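Long-range contact in manganese-dependent inorganic pyrophosphatase (Methanocaldococcus jannaschii, PDB 2EB0), which catalyses the manganese-dependent hydrolysis of inorganic diphosphate to two phosphate ions: residues P29-D34 and P51-S56. Numbering follows the deposited sequence.
Sequences PARLGD and PELIES
Arg31 joins Glu52 and Ile54 through its backbone: its N donates to Glu52 O (3.0 Å), and its O accepts a nearly straight bond from Ile54 N (3.1 Å), the parallel pairing of strand 28-31 with the short strand 52-53. The tight side is apolar. Ala30 CB meets Ile54 CD1 at 3.7 Å; a methyl group is small enough to let the branched isoleucine close in, and Val5 of the neighbouring strand 2-5 touches both.

On the other face, where helix 12-25 lies, Pro51, which has no N-H to bury, lays its CB against Ala30 CA at 3.9 Å, and Ile15 touches both Pro51 and Arg31. Arg31 turns its guanidinium back over strand 52-53, because chi1 of 56° sets CG between the backbone N and carbonyl carbon. NE donates, by a short but bent bond, in the guanidinium plane to Pro51 O (2.6 Å), NH1 reaches Gly33 O (2.8 Å) from above its carbonyl plane, and Leu53 CB sits 3.5 Å above the guanidinium plane, over its centre. A long chain with several donors suits this bridging place; a leucine here would probably leave Pro51 O and Gly33 O without these donors and Leu53 CB without its flat cover. The looser margin is watery: one water links Arg31 NH2 to Pro51 O, and another joins Pro29 O to the carboxylate of exposed Glu52.

With helix 37-45 between them, these strands form a beta-alpha-beta unit at one margin of the parallel sheet of the DHH domain, with Leu32 near His7, a manganese ligand.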
loop_
_atom_site.group_PDB
_atom_site.type_symbol
_atom_site.label_atom_id
_atom_site.label_comp_id
_atom_site.label_asym_id
_atom_site.label_seq_id
_atom_site.Cartn_x
_atom_site.Cartn_y
_atom_site.Cartn_z
ATOM N N PRO B 29 -13.790 -18.250 2.736
ATOM C CA PRO B 29 -12.618 -18.370 1.869
ATOM C C PRO B 29 -13.142 -18.523 0.445
ATOM O O PRO B 29 -14.235 -19.057 0.235
ATOM C CB PRO B 29 -11.956 -19.646 2.365
ATOM C CG PRO B 29 -13.140 -20.486 2.735
ATOM C CD PRO B 29 -13.999 -19.493 3.497
ATOM N N ALA B 30 -12.381 -18.064 -0.537
ATOM C CA ALA B 30 -12.835 -18.184 -1.908
ATOM C C ALA B 30 -11.659 -18.106 -2.867
ATOM O O ALA B 30 -10.535 -17.773 -2.466
ATOM C CB ALA B 30 -13.852 -17.090 -2.219
ATOM N N ARG B 31 -11.941 -18.416 -4.133
ATOM C CA ARG B 31 -10.947 -18.415 -5.195
ATOM C C ARG B 31 -11.533 -17.778 -6.458
ATOM O O ARG B 31 -12.745 -17.792 -6.665
ATOM C CB ARG B 31 -10.509 -19.858 -5.476
ATOM C CG ARG B 31 -11.668 -20.788 -5.812
ATOM C CD ARG B 31 -11.283 -22.265 -5.698
ATOM N NE ARG B 31 -12.399 -23.152 -6.035
ATOM C CZ ARG B 31 -12.715 -23.519 -7.278
ATOM N NH1 ARG B 31 -12.001 -23.083 -8.312
ATOM N NH2 ARG B 31 -13.743 -24.329 -7.488
ATOM N N LEU B 32 -10.668 -17.219 -7.296
ATOM C CA LEU B 32 -11.096 -16.568 -8.528
ATOM C C LEU B 32 -10.818 -17.411 -9.761
ATOM O O LEU B 32 -11.037 -16.960 -10.879
ATOM C CB LEU B 32 -10.398 -15.207 -8.689
ATOM C CG LEU B 32 -10.753 -14.076 -7.717
ATOM C CD1 LEU B 32 -10.095 -12.773 -8.170
ATOM C CD2 LEU B 32 -12.257 -13.895 -7.672
ATOM N N GLY B 33 -10.336 -18.633 -9.556
ATOM C CA GLY B 33 -10.033 -19.510 -10.678
ATOM C C GLY B 33 -9.855 -20.964 -10.271
ATOM O O GLY B 33 -10.039 -21.313 -9.107
ATOM N N ASP B 34 -9.498 -21.815 -11.226
ATOM C CA ASP B 34 -9.309 -23.232 -10.935
ATOM C C ASP B 34 -7.982 -23.495 -10.246
ATOM O O ASP B 34 -7.008 -22.786 -10.468
ATOM C CB ASP B 34 -9.402 -24.063 -12.214
ATOM C CG ASP B 34 -10.829 -24.229 -12.692
ATOM O OD1 ASP B 34 -11.676 -24.670 -11.886
ATOM O OD2 ASP B 34 -11.103 -23.925 -13.872
ATOM N N PRO B 51 -11.590 -24.119 -1.429
ATOM C CA PRO B 51 -12.418 -22.909 -1.283
ATOM C C PRO B 51 -13.436 -22.752 -2.408
ATOM O O PRO B 51 -13.175 -23.150 -3.539
ATOM C CB PRO B 51 -11.397 -21.773 -1.319
ATOM C CG PRO B 51 -10.113 -22.424 -0.947
ATOM C CD PRO B 51 -10.179 -23.753 -1.620
ATOM N N GLU B 52 -14.577 -22.140 -2.105
ATOM C CA GLU B 52 -15.619 -21.940 -3.108
ATOM C C GLU B 52 -15.177 -20.940 -4.178
ATOM O O GLU B 52 -14.453 -19.984 -3.900
ATOM C CB GLU B 52 -16.914 -21.445 -2.450
ATOM C CG GLU B 52 -16.934 -19.946 -2.168
ATOM C CD GLU B 52 -18.258 -19.478 -1.600
ATOM O OE1 GLU B 52 -18.484 -19.658 -0.384
ATOM O OE2 GLU B 52 -19.079 -18.941 -2.376
ATOM N N LEU B 53 -15.620 -21.176 -5.405
ATOM C CA LEU B 53 -15.297 -20.314 -6.531
ATOM C C LEU B 53 -16.313 -19.179 -6.691
ATOM O O LEU B 53 -17.509 -19.420 -6.688
ATOM C CB LEU B 53 -15.284 -21.132 -7.821
ATOM C CG LEU B 53 -15.239 -20.309 -9.112
ATOM C CD1 LEU B 53 -13.803 -19.839 -9.397
ATOM C CD2 LEU B 53 -15.745 -21.159 -10.259
ATOM N N ILE B 54 -15.839 -17.944 -6.816
ATOM C CA ILE B 54 -16.736 -16.805 -7.030
ATOM C C ILE B 54 -16.195 -16.010 -8.204
ATOM O O ILE B 54 -15.056 -16.219 -8.623
ATOM C CB ILE B 54 -16.841 -15.886 -5.803
ATOM C CG1 ILE B 54 -15.459 -15.368 -5.405
ATOM C CG2 ILE B 54 -17.507 -16.630 -4.672
ATOM C CD1 ILE B 54 -15.478 -14.464 -4.206
ATOM N N GLU B 55 -16.996 -15.093 -8.733
ATOM C CA GLU B 55 -16.570 -14.320 -9.893
ATOM C C GLU B 55 -16.939 -12.849 -9.827
ATOM O O GLU B 55 -16.336 -12.022 -10.511
ATOM C CB GLU B 55 -17.181 -14.929 -11.155
ATOM C CG GLU B 55 -16.820 -16.388 -11.372
ATOM C CD GLU B 55 -17.998 -17.217 -11.850
ATOM O OE1 GLU B 55 -18.601 -16.862 -12.887
ATOM O OE2 GLU B 55 -18.317 -18.225 -11.184
ATOM N N SER B 56 -17.932 -12.522 -9.012
ATOM C CA SER B 56 -18.383 -11.146 -8.897
ATOM C C SER B 56 -18.274 -10.628 -7.469
ATOM O O SER B 56 -18.637 -11.316 -6.520
ATOM C CB SER B 56 -19.832 -11.042 -9.383
ATOM O OG SER B 56 -20.356 -9.750 -9.150
HETATM O O HOH W 1 -16.565 -19.877 1.494
HETATM O O HOH W 2 -15.241 -25.090 -5.166
#